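Local structure of Lmo0740 protein (Listeria monocytogenes, 4RFA) at residues 72-77 with 140-145; 98-103 with 183-188; 152-157 with 202-207; 156-161 with 208-213; 166-169 with 174-177. The protein probably acts as a transcription activator of the Crp type, joining a cyclic nucleotide-binding-like domain to a DNA-binding helix-turn-helix domain. All blocks are in the same frame, centred on the assembly; numbering follows the deposited sequence.

Following the chain from the N terminus, contact 1 ties strand 72-76 of the beta domain to the end of the long helix 126-143, closing a loop from 72 to 145. Contact 2 opens inside that loop, at the end of strand 95-99, and closes beyond it on helix 183-189, so the two cross; it brings the beta domain against the probable DNA-binding domain. Contacts 3 and 4 both start on helix 150-165 and close on the end of helix 194-206 and the loop behind it, each crossing contact 2. Contact 5 is the short hairpin 167-168/174-176, nested within the loops of contacts 2, 3 and 4 and in series with contact 1.

Contact 1: 72-77 with 140-145; sequences ISIFVL and YALLGM
I74 and L142 meet through their methyl ends, in a small and wholly buried patch between strand 72-76 and helix 126-143. Traced outward from the strand, I74 presents CB, CG1 and CD1 to a single carbon of the helix. Its CB lies 4.0 Å from L142 CD1. CG1 is directed away from the backbone N (chi1 -171°), which brings it to 3.8 Å from L142 CD1, and because the chain runs on extended, the terminal CD1 stays at 3.8 Å from that same L142 CD1. The two side chains cross obliquely, and one leucine methyl touches the three isoleucine carbons in turn.

From the helix side, L142 points its CB at the strand. Its CD1 is wedged between I74 and the main chain of S73, where S73 O is 3.6 Å away. That carbonyl accepts a hydrogen bond from NH2 of R191. S73 and I74 together face V60 as a classic beta bulge in the sheet. At the subunit interface I74 packs on Y140 of the second subunit, and L142 on L143 of the second subunit, consistent with the long dimer helix of Crp-type regulators.

Branched aliphatic residues suit this place, since both can fill a dry seam without leaving a polar group to be satisfied. With no hydrogen bond between the segments, the contact rests on dispersion and the exclusion of water, and the one polar atom in it, S73 O, is paid for by an arginine instead of by the helix.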
# COMPACT_ATOMS: atom_id res chain seq x y z
N ILE A 72 13.71 -3.65 -6.26
CA ILE A 72 13.27 -3.53 -4.89
C ILE A 72 12.00 -2.72 -4.92
O ILE A 72 11.98 -1.61 -5.48
CB ILE A 72 14.30 -2.77 -4.07
CG1 ILE A 72 15.56 -3.60 -3.94
CG2 ILE A 72 13.70 -2.30 -2.74
CD1 ILE A 72 16.79 -2.81 -3.47
N SER A 73 10.95 -3.27 -4.32
CA SER A 73 9.63 -2.65 -4.37
C SER A 73 9.53 -1.62 -3.29
O SER A 73 8.97 -0.57 -3.50
CB SER A 73 8.51 -3.70 -4.12
OG SER A 73 8.63 -4.72 -5.11
N ILE A 74 10.05 -1.94 -2.11
CA ILE A 74 9.97 -0.99 -1.01
C ILE A 74 10.94 -1.39 0.06
O ILE A 74 11.29 -2.56 0.13
CB ILE A 74 8.48 -0.94 -0.46
CG1 ILE A 74 8.27 0.18 0.55
CG2 ILE A 74 8.08 -2.27 0.09
CD1 ILE A 74 6.77 0.46 0.83
N PHE A 75 11.37 -0.45 0.90
CA PHE A 75 12.18 -0.77 2.04
C PHE A 75 11.36 -1.01 3.30
O PHE A 75 10.31 -0.47 3.44
CB PHE A 75 13.20 0.34 2.27
CG PHE A 75 14.23 0.40 1.19
CD1 PHE A 75 15.30 -0.50 1.19
CD2 PHE A 75 14.08 1.26 0.13
CE1 PHE A 75 16.23 -0.50 0.16
CE2 PHE A 75 15.01 1.26 -0.93
CZ PHE A 75 16.08 0.36 -0.92
N VAL A 76 11.92 -1.77 4.24
CA VAL A 76 11.35 -2.03 5.55
C VAL A 76 12.22 -1.26 6.53
O VAL A 76 13.43 -1.47 6.57
CB VAL A 76 11.54 -3.52 5.86
CG1 VAL A 76 11.22 -3.86 7.32
CG2 VAL A 76 10.75 -4.31 4.85
N LEU A 77 11.60 -0.40 7.31
CA LEU A 77 12.26 0.50 8.24
C LEU A 77 12.03 0.09 9.69
O LEU A 77 11.07 -0.63 9.99
CB LEU A 77 11.69 1.93 8.06
CG LEU A 77 11.40 2.29 6.62
CD1 LEU A 77 10.75 3.67 6.49
CD2 LEU A 77 12.68 2.26 5.78
N TYR A 140 1.48 4.87 -1.40
CA TYR A 140 0.99 5.92 -2.28
C TYR A 140 2.09 6.72 -2.90
O TYR A 140 2.03 7.03 -4.05
CB TYR A 140 0.07 6.84 -1.52
CG TYR A 140 -1.32 6.32 -1.47
CD1 TYR A 140 -2.19 6.51 -2.55
CD2 TYR A 140 -1.76 5.63 -0.39
CE1 TYR A 140 -3.49 6.01 -2.53
CE2 TYR A 140 -3.05 5.12 -0.34
CZ TYR A 140 -3.91 5.31 -1.41
OH TYR A 140 -5.18 4.81 -1.34
N ALA A 141 3.11 7.05 -2.14
CA ALA A 141 4.20 7.82 -2.71
C ALA A 141 4.83 7.04 -3.86
O ALA A 141 5.03 7.56 -4.96
CB ALA A 141 5.22 8.17 -1.64
N LEU A 142 4.97 5.73 -3.65
CA LEU A 142 5.54 4.89 -4.67
C LEU A 142 4.69 4.77 -5.88
O LEU A 142 5.24 4.72 -7.02
CB LEU A 142 5.85 3.49 -4.16
CG LEU A 142 7.06 3.58 -3.24
CD1 LEU A 142 7.13 2.32 -2.42
CD2 LEU A 142 8.32 3.72 -4.05
N LEU A 143 3.39 4.67 -5.68
CA LEU A 143 2.48 4.63 -6.85
C LEU A 143 2.68 5.86 -7.77
O LEU A 143 2.46 5.80 -8.98
CB LEU A 143 1.02 4.52 -6.41
CG LEU A 143 0.59 3.20 -5.72
CD1 LEU A 143 -0.84 3.32 -5.23
CD2 LEU A 143 0.67 2.02 -6.67
N GLY A 144 3.11 6.97 -7.21
CA GLY A 144 3.40 8.15 -8.04
C GLY A 144 4.51 7.95 -9.06
O GLY A 144 4.72 8.79 -9.95
N MSE A 145 5.21 6.82 -8.96
CA MSE A 145 6.31 6.53 -9.86
C MSE A 145 5.83 5.91 -11.15
O MSE A 145 6.60 5.85 -12.14
CB MSE A 145 7.28 5.56 -9.18
CG MSE A 145 8.35 6.32 -8.41
SE MSE A 145 9.80 5.08 -7.92
CE MSE A 145 10.94 6.36 -6.95

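Contact 2: 98-103 with 183-188; sequences TVMSES and QSVLAR
M100, a selenomethionine in segment 98-103, reaches across to V185 and R188 of helix 183-189. Its SE lies 4.4 Å from V185 CG2, and its CE is also 4.4 Å from R188 NH1, approaching the guanidinium obliquely. These are loose distances, and as M100 has two conformers their detail is doubtful.

The firmer side is the helix. V185 packs on I72 and F75, its compact side chain letting helix 183-189 come close to strand 72-76. R188 is fixed by its polar end: NE donates to N70 O, and NH2 forms a salt bridge with E61, whose carboxylate also bonds T98 OG1. A long flexible thioether suits a long reach between the two segments, since it can come up to the arginine obliquely without needing a polar partner.

On the solvent side, S101 OG donates to S103 O over 2.9 Å, from above the carbonyl plane by 51°, spanning the exposed E102; it is also hydrogen-bonded to Y57 N.

The contact thus lies at the junction of the beta domain with the C-terminal helical domain: the outer strand 95-99, paired with strand 58-62, comes up to helix 183-189, whose other sides pack on helices 150-165 and 194-206.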
# COMPACT_ATOMS: atom_id res chain seq x y z
N THR A 98 14.94 -9.06 2.11
CA THR A 98 16.37 -9.21 2.29
C THR A 98 16.91 -8.11 3.17
O THR A 98 16.60 -6.93 2.96
CB THR A 98 17.08 -9.08 0.94
OG1 THR A 98 16.52 -10.03 0.03
CG2 THR A 98 18.56 -9.27 1.04
N VAL A 99 17.76 -8.48 4.11
CA VAL A 99 18.34 -7.56 5.04
C VAL A 99 19.40 -6.78 4.32
O VAL A 99 20.28 -7.36 3.67
CB VAL A 99 18.91 -8.32 6.25
CG1 VAL A 99 19.66 -7.39 7.18
CG2 VAL A 99 17.75 -8.99 6.98
N MSE A 100 19.31 -5.46 4.44
CA MSE A 100 20.14 -4.53 3.69
C MSE A 100 21.26 -3.92 4.47
O MSE A 100 22.27 -3.44 3.91
CB MSE A 100 19.25 -3.36 3.31
CG MSE A 100 18.36 -3.78 2.18
SE MSE A 100 19.38 -3.45 0.55
CE MSE A 100 19.58 -5.32 -0.06
N SER A 101 21.05 -3.88 5.79
CA SER A 101 22.00 -3.31 6.71
C SER A 101 22.83 -4.46 7.31
O SER A 101 22.62 -5.66 7.00
CB SER A 101 21.27 -2.47 7.76
OG SER A 101 20.29 -3.24 8.40
N GLU A 102 23.81 -4.12 8.13
CA GLU A 102 24.77 -5.10 8.63
C GLU A 102 24.03 -6.05 9.57
O GLU A 102 24.22 -7.28 9.52
CB GLU A 102 25.93 -4.39 9.31
CG GLU A 102 26.70 -3.45 8.38
N SER A 103 23.14 -5.47 10.38
CA SER A 103 22.18 -6.25 11.14
C SER A 103 20.80 -5.60 11.27
O SER A 103 20.61 -4.40 10.99
CB SER A 103 22.72 -6.53 12.55
OG SER A 103 22.67 -5.35 13.32
N GLN A 183 24.81 2.81 -5.58
CA GLN A 183 24.37 2.83 -6.96
C GLN A 183 23.52 1.65 -7.41
O GLN A 183 22.52 1.81 -8.13
CB GLN A 183 25.58 2.99 -7.88
CG GLN A 183 25.22 3.54 -9.24
CD GLN A 183 26.44 3.98 -10.00
OE1 GLN A 183 27.03 5.05 -9.73
NE2 GLN A 183 26.84 3.17 -10.94
N SER A 184 23.96 0.45 -7.06
CA SER A 184 23.22 -0.76 -7.43
C SER A 184 21.86 -0.82 -6.75
O SER A 184 20.85 -1.17 -7.37
CB SER A 184 24.05 -2.01 -7.03
OG SER A 184 23.32 -3.18 -7.35
N VAL A 185 21.81 -0.45 -5.48
CA VAL A 185 20.56 -0.47 -4.76
C VAL A 185 19.60 0.62 -5.29
O VAL A 185 18.42 0.34 -5.57
CB VAL A 185 20.81 -0.35 -3.27
CG1 VAL A 185 19.52 -0.10 -2.51
CG2 VAL A 185 21.56 -1.61 -2.74
N LEU A 186 20.13 1.81 -5.52
CA LEU A 186 19.34 2.90 -6.04
C LEU A 186 18.75 2.49 -7.34
O LEU A 186 17.58 2.74 -7.56
CB LEU A 186 20.16 4.18 -6.19
CG LEU A 186 19.43 5.47 -6.54
CD1 LEU A 186 18.43 5.79 -5.45
CD2 LEU A 186 20.45 6.59 -6.67
N ALA A 187 19.53 1.85 -8.21
CA ALA A 187 19.02 1.40 -9.47
C ALA A 187 17.89 0.39 -9.35
O ALA A 187 16.93 0.40 -10.15
CB ALA A 187 20.11 0.79 -10.30
N ARG A 188 18.03 -0.54 -8.42
CA ARG A 188 17.02 -1.53 -8.19
C ARG A 188 15.75 -0.89 -7.68
O ARG A 188 14.65 -1.30 -8.10
CB ARG A 188 17.51 -2.62 -7.27
CG ARG A 188 18.67 -3.40 -7.88
CD ARG A 188 19.38 -4.23 -6.85
NE ARG A 188 18.52 -5.25 -6.34
CZ ARG A 188 18.72 -5.82 -5.17
NH1 ARG A 188 19.76 -5.46 -4.42
NH2 ARG A 188 17.88 -6.75 -4.76

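Contact 3: 152-157 with 202-207; sequences ERIYMA and TELVEE
NZ of K151, beside the packed pair L204 and Y155, is gripped by two carboxylates: it forms salt bridges with E207 OE2 and E203 OE1, so a single ammonium ties the end of helix 194-206 to the start of helix 150-165. The other oxygen, E207 OE1, is modelled too close to Y155 OH to be trusted, so their relation remains doubtful.

The apolar part is clearer. L204 lies over one face of the Y155 ring, with CG 4.1 Å from the centroid and 19° off the normal, a CH-pi contact. Its CD1 lies over the same face, nearest Y155 CE2 at 3.4 Å, as ring and leucine run past each other in opposite directions. The second leucine methyl turns to I154 of helix 150-165 and meets it tip to tip, L204 CD2 lying 4.0 Å from I154 CG2. A fork is useful here, since CD1 serves mainly the ring and CD2 the isoleucine.

I154 also packs on I197, L200 and L201, continuing the same apolar layer, the core of the probable helix-turn-helix domain. The chemistry is therefore divided: a greasy interior closes the two helices together, and at its margin two carboxylates around K151 probably keep that lysine protonated.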
# COMPACT_ATOMS: atom_id res chain seq x y z
N GLU A 152 12.73 11.09 -13.80
CA GLU A 152 11.72 11.46 -12.84
C GLU A 152 11.70 10.52 -11.67
O GLU A 152 11.49 10.95 -10.55
CB GLU A 152 10.37 11.47 -13.51
CG GLU A 152 10.26 12.54 -14.58
CD GLU A 152 8.97 12.38 -15.33
OE1 GLU A 152 8.70 11.26 -15.84
OE2 GLU A 152 8.21 13.36 -15.34
N ARG A 153 11.88 9.23 -11.90
CA ARG A 153 11.88 8.27 -10.80
C ARG A 153 13.01 8.47 -9.80
O ARG A 153 12.83 8.31 -8.60
CB ARG A 153 11.94 6.86 -11.35
CG ARG A 153 10.67 6.48 -12.08
CD ARG A 153 10.43 5.01 -12.20
NE ARG A 153 11.49 4.24 -12.88
CZ ARG A 153 11.56 3.99 -14.18
NH1 ARG A 153 10.67 4.51 -15.05
NH2 ARG A 153 12.53 3.21 -14.63
N ILE A 154 14.20 8.84 -10.29
CA ILE A 154 15.34 8.95 -9.39
C ILE A 154 15.17 10.12 -8.42
O ILE A 154 15.52 10.03 -7.23
CB ILE A 154 16.67 9.02 -10.17
CG1 ILE A 154 17.85 8.84 -9.21
CG2 ILE A 154 16.82 10.31 -10.96
CD1 ILE A 154 19.16 8.73 -9.92
N TYR A 155 14.62 11.23 -8.90
CA TYR A 155 14.29 12.33 -7.98
C TYR A 155 13.33 11.88 -6.91
O TYR A 155 13.51 12.20 -5.75
CB TYR A 155 13.65 13.48 -8.76
CG TYR A 155 14.65 14.52 -9.28
CD1 TYR A 155 15.22 15.43 -8.40
CD2 TYR A 155 15.00 14.61 -10.61
CE1 TYR A 155 16.11 16.41 -8.82
CE2 TYR A 155 15.87 15.61 -11.06
CZ TYR A 155 16.44 16.48 -10.14
OH TYR A 155 17.32 17.47 -10.48
N MSE A 156 12.27 11.20 -7.33
CA MSE A 156 11.21 10.79 -6.43
C MSE A 156 11.77 9.77 -5.49
O MSE A 156 11.45 9.84 -4.32
CB MSE A 156 10.00 10.13 -7.13
CG MSE A 156 9.27 11.19 -7.95
SE MSE A 156 7.92 10.34 -9.14
CE MSE A 156 6.77 9.85 -7.63
N ALA A 157 12.56 8.81 -5.97
CA ALA A 157 13.21 7.87 -5.07
C ALA A 157 14.07 8.58 -3.99
O ALA A 157 14.00 8.28 -2.80
CB ALA A 157 14.08 6.90 -5.86
N THR A 202 24.86 11.95 -12.37
CA THR A 202 25.68 13.11 -12.84
C THR A 202 24.81 14.32 -13.09
O THR A 202 25.11 15.43 -12.61
CB THR A 202 26.46 12.75 -14.11
OG1 THR A 202 27.35 11.69 -13.78
CG2 THR A 202 27.27 13.92 -14.65
N GLU A 203 23.69 14.10 -13.77
CA GLU A 203 22.75 15.19 -14.02
C GLU A 203 22.27 15.82 -12.71
O GLU A 203 22.23 17.02 -12.60
CB GLU A 203 21.58 14.71 -14.85
CG GLU A 203 21.93 14.34 -16.28
CD GLU A 203 20.73 13.77 -17.01
OE1 GLU A 203 19.69 14.46 -17.09
OE2 GLU A 203 20.79 12.62 -17.49
N LEU A 204 21.93 14.99 -11.73
CA LEU A 204 21.43 15.46 -10.45
C LEU A 204 22.48 16.28 -9.69
O LEU A 204 22.14 17.18 -8.93
CB LEU A 204 20.95 14.26 -9.60
CG LEU A 204 19.39 13.98 -9.60
CD1 LEU A 204 18.82 13.85 -10.99
CD2 LEU A 204 19.04 12.75 -8.78
N VAL A 205 23.75 15.97 -9.87
CA VAL A 205 24.80 16.80 -9.26
C VAL A 205 24.89 18.10 -10.03
O VAL A 205 24.90 19.14 -9.41
CB VAL A 205 26.16 16.07 -9.04
CG1 VAL A 205 26.53 15.20 -10.20
CG2 VAL A 205 27.31 17.05 -8.76
N GLU A 206 24.80 18.07 -11.36
CA GLU A 206 24.84 19.30 -12.17
C GLU A 206 23.68 20.20 -11.79
O GLU A 206 23.85 21.40 -11.66
CB GLU A 206 24.86 19.00 -13.67
CG GLU A 206 26.15 18.25 -14.07
CD GLU A 206 26.15 17.55 -15.44
OE1 GLU A 206 25.06 17.19 -15.97
OE2 GLU A 206 27.28 17.31 -15.96
N GLU A 207 22.52 19.60 -11.51
CA GLU A 207 21.36 20.37 -11.13
C GLU A 207 21.32 20.75 -9.65
O GLU A 207 20.33 21.27 -9.16
CB GLU A 207 20.14 19.56 -11.50
CG GLU A 207 20.04 19.31 -12.99
CD GLU A 207 18.98 18.28 -13.33
OE1 GLU A 207 18.41 17.66 -12.41
OE2 GLU A 207 18.70 18.10 -14.53

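Contact 4: 156-161 with 208-213; sequences MALENL and EFLINK
L158 fits into the angle between F209 and L210, the first two residues after the turn that ends helix 194-206. Its side chain stands off helix 150-165 with CG anti to the carbonyl carbon (chi1 -77°), and its further extension takes CD1 outward. F209 answers with its ring swung away from its own backbone N (chi1 -173°), and this brings the ring edge to the leucine: L158 CB lies in the plane of the ring, 3.8 Å from F209 CE2. L158 CD1 is nearly as close to F209 CE2, at 3.9 Å. L210 is less relaxed, its chi1 of -126° lying away from any staggered position. That twist turns its end to the helix, where L210 CD1 meets L158 CD1 at 3.9 Å, the two chains crossing near a right angle. The remaining methyl, L158 CD2, is used elsewhere, against L186 and L177.

The loop can make this turn because E208 has a positive phi and closes helix 194-206 with a Schellman motif. A flat ring suits F209, as its edge serves L158 while Y155 meets the ring edge-to-face.

L158, projecting from helix 150-165 into the hydrophobic core of the probable winged-helix domain, thus lies at a junction with L186 of helix 183-189 on one flank, L204 of helix 194-206 beside CD1, and I219 of strand 218-220 behind F209 and L210.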
# COMPACT_ATOMS: atom_id res chain seq x y z
N MSE A 156 12.27 11.20 -7.33
CA MSE A 156 11.21 10.79 -6.43
C MSE A 156 11.77 9.77 -5.49
O MSE A 156 11.45 9.84 -4.32
CB MSE A 156 10.00 10.13 -7.13
CG MSE A 156 9.27 11.19 -7.95
SE MSE A 156 7.92 10.34 -9.14
CE MSE A 156 6.77 9.85 -7.63
N ALA A 157 12.56 8.81 -5.97
CA ALA A 157 13.21 7.87 -5.07
C ALA A 157 14.07 8.58 -3.99
O ALA A 157 14.00 8.28 -2.80
CB ALA A 157 14.08 6.90 -5.86
N LEU A 158 14.96 9.46 -4.41
CA LEU A 158 15.89 10.04 -3.47
C LEU A 158 15.15 10.90 -2.49
O LEU A 158 15.54 10.98 -1.32
CB LEU A 158 16.93 10.88 -4.20
CG LEU A 158 18.00 10.05 -4.88
CD1 LEU A 158 18.84 10.92 -5.80
CD2 LEU A 158 18.88 9.32 -3.86
N GLU A 159 14.03 11.48 -2.91
CA GLU A 159 13.19 12.18 -1.98
C GLU A 159 12.46 11.28 -0.99
O GLU A 159 12.31 11.66 0.18
CB GLU A 159 12.19 13.14 -2.69
CG GLU A 159 11.03 13.55 -1.84
CD GLU A 159 9.95 14.35 -2.59
OE1 GLU A 159 10.28 15.33 -3.29
OE2 GLU A 159 8.76 14.00 -2.43
N ASN A 160 11.90 10.17 -1.47
CA ASN A 160 11.19 9.22 -0.64
C ASN A 160 12.19 8.71 0.41
O ASN A 160 11.87 8.56 1.60
CB ASN A 160 10.75 7.95 -1.42
CG ASN A 160 9.58 8.15 -2.43
OD1 ASN A 160 8.84 9.13 -2.41
ND2 ASN A 160 9.37 7.14 -3.26
N LEU A 161 13.37 8.33 -0.04
CA LEU A 161 14.38 7.84 0.93
C LEU A 161 14.83 8.92 1.93
O LEU A 161 15.02 8.64 3.11
CB LEU A 161 15.57 7.32 0.18
CG LEU A 161 15.22 6.11 -0.68
CD1 LEU A 161 16.39 5.73 -1.55
CD2 LEU A 161 14.83 4.91 0.15
N GLU A 208 22.38 20.43 -8.92
CA GLU A 208 22.53 20.78 -7.51
C GLU A 208 21.51 20.14 -6.61
O GLU A 208 21.32 20.58 -5.50
CB GLU A 208 22.59 22.28 -7.31
CG GLU A 208 23.68 22.91 -8.18
CD GLU A 208 24.04 24.32 -7.81
OE1 GLU A 208 23.76 24.75 -6.68
OE2 GLU A 208 24.65 25.01 -8.66
N PHE A 209 20.91 19.04 -7.05
CA PHE A 209 20.08 18.23 -6.16
C PHE A 209 20.94 17.42 -5.20
O PHE A 209 20.68 17.34 -3.98
CB PHE A 209 19.22 17.28 -6.99
CG PHE A 209 18.20 16.52 -6.18
CD1 PHE A 209 17.04 17.14 -5.76
CD2 PHE A 209 18.39 15.19 -5.86
CE1 PHE A 209 16.08 16.45 -5.05
CE2 PHE A 209 17.44 14.48 -5.13
CZ PHE A 209 16.29 15.11 -4.72
N LEU A 210 21.96 16.82 -5.77
CA LEU A 210 22.89 15.94 -5.06
C LEU A 210 24.23 16.66 -4.92
O LEU A 210 24.74 17.22 -5.89
CB LEU A 210 23.08 14.72 -5.96
CG LEU A 210 22.86 13.31 -5.45
CD1 LEU A 210 21.74 13.22 -4.44
CD2 LEU A 210 22.64 12.44 -6.65
N ILE A 211 24.83 16.62 -3.74
CA ILE A 211 26.11 17.24 -3.54
C ILE A 211 27.23 16.48 -4.25
O ILE A 211 28.14 17.12 -4.80
CB ILE A 211 26.50 17.32 -2.06
CG1 ILE A 211 25.40 18.03 -1.23
CG2 ILE A 211 27.85 17.99 -1.92
CD1 ILE A 211 25.03 19.44 -1.68
N ASN A 212 27.19 15.15 -4.18
CA ASN A 212 28.15 14.29 -4.88
C ASN A 212 27.49 13.10 -5.56
O ASN A 212 26.48 12.63 -5.11
CB ASN A 212 29.20 13.74 -3.89
CG ASN A 212 30.54 13.43 -4.57
OD1 ASN A 212 30.74 13.71 -5.75
ND2 ASN A 212 31.47 12.89 -3.80
N LYS A 213 28.12 12.59 -6.60
CA LYS A 213 27.69 11.42 -7.32
C LYS A 213 27.93 10.10 -6.57
O LYS A 213 27.43 9.07 -6.95
CB LYS A 213 28.46 11.36 -8.63
CG LYS A 213 27.85 10.40 -9.61
CD LYS A 213 28.73 10.23 -10.83
CE LYS A 213 28.28 8.96 -11.55
NZ LYS A 213 28.18 9.22 -12.99

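Contact 5: 166-169 with 174-177; sequences GTED and EIVL
T167 and V176 face each other as an antiparallel hydrogen-bonded pair, and the flat groups that meet are their peptide units. T167 N comes to V176 O in the carbonyl plane, 2.7 Å away. The return bond is different: V176 N reaches T167 O at 3.1 Å from above that carbonyl's plane, 55° out of it. Toward the turn, D169 N donates to E174 O, 2.7 Å away and nearly in line with the carbonyl. A water also donates to V176 O over 2.9 Å and lies close to T167 OG1, so this carbonyl has two clear donors.

The side chains sort by face. T167 and V176 share one, and E168 and I175, the non-hydrogen-bonded pair, share the other. I175 packs on A162 of helix 150-165, as a beta-branched aliphatic residue in a strand should, while E168 is exposed, its carboxylate in a long, weak ion pair with K221. G166 lacks a side chain, and I175 CG2 therefore comes against its CA at 3.9 Å. The carboxylates of D169 and E174 are like charges, D169 OD2 lying 4.5 Å from E174 OE1. R218 probably eases this, forming a salt bridge with E174 OE1 and a long, weak ion pair with D169.

D169 OD1 accepts from R172 N inside the connection, bracing the turn. Strand 174-176 has strand 218-220 on its other side, giving a small three-stranded antiparallel sheet consistent with the wing of a Crp-type winged-helix domain.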
# COMPACT_ATOMS: atom_id res chain seq x y z
N GLY A 166 16.63 9.33 5.86
CA GLY A 166 17.72 10.26 5.74
C GLY A 166 18.04 10.92 7.05
O GLY A 166 17.19 11.06 7.89
N THR A 167 19.28 11.33 7.21
CA THR A 167 19.66 12.01 8.42
C THR A 167 20.34 13.36 8.18
O THR A 167 21.38 13.44 7.55
CB THR A 167 20.52 11.12 9.31
OG1 THR A 167 21.26 10.21 8.50
CG2 THR A 167 19.64 10.31 10.20
N GLU A 168 19.73 14.41 8.72
CA GLU A 168 20.08 15.80 8.43
C GLU A 168 21.46 16.24 8.97
O GLU A 168 21.86 15.85 10.06
CB GLU A 168 18.98 16.71 8.98
CG GLU A 168 18.95 18.11 8.37
CD GLU A 168 17.90 19.02 8.99
OE1 GLU A 168 17.82 19.08 10.23
OE2 GLU A 168 17.17 19.68 8.22
N ASP A 169 22.17 17.04 8.17
CA ASP A 169 23.42 17.69 8.58
C ASP A 169 22.98 19.08 9.07
O ASP A 169 23.29 19.47 10.20
CB ASP A 169 24.46 17.61 7.45
CG ASP A 169 25.88 17.90 7.92
OD1 ASP A 169 26.09 18.84 8.71
OD2 ASP A 169 26.80 17.20 7.46
N GLU A 174 22.38 19.57 4.32
CA GLU A 174 22.35 18.33 3.56
C GLU A 174 21.54 17.28 4.31
O GLU A 174 21.59 17.21 5.54
CB GLU A 174 23.76 17.76 3.42
CG GLU A 174 24.69 18.50 2.47
CD GLU A 174 26.10 17.92 2.50
OE1 GLU A 174 26.28 16.78 2.97
OE2 GLU A 174 27.04 18.61 2.05
N ILE A 175 20.83 16.45 3.56
CA ILE A 175 20.21 15.25 4.13
C ILE A 175 20.96 14.06 3.58
O ILE A 175 21.12 13.94 2.37
CB ILE A 175 18.73 15.18 3.78
CG1 ILE A 175 17.98 16.22 4.62
CG2 ILE A 175 18.17 13.79 4.06
CD1 ILE A 175 16.58 16.50 4.13
N VAL A 176 21.45 13.20 4.48
CA VAL A 176 22.37 12.13 4.11
C VAL A 176 21.66 10.79 4.23
O VAL A 176 20.95 10.55 5.20
CB VAL A 176 23.61 12.11 5.02
CG1 VAL A 176 24.60 11.07 4.54
CG2 VAL A 176 24.25 13.50 5.06
N LEU A 177 21.89 9.92 3.25
CA LEU A 177 21.21 8.63 3.22
C LEU A 177 22.15 7.55 3.78
O LEU A 177 23.34 7.65 3.65
CB LEU A 177 20.78 8.26 1.80
CG LEU A 177 19.79 9.16 1.06
CD1 LEU A 177 19.42 8.52 -0.25
CD2 LEU A 177 18.53 9.48 1.87
O HOH W 1 21.27 8.26 6.90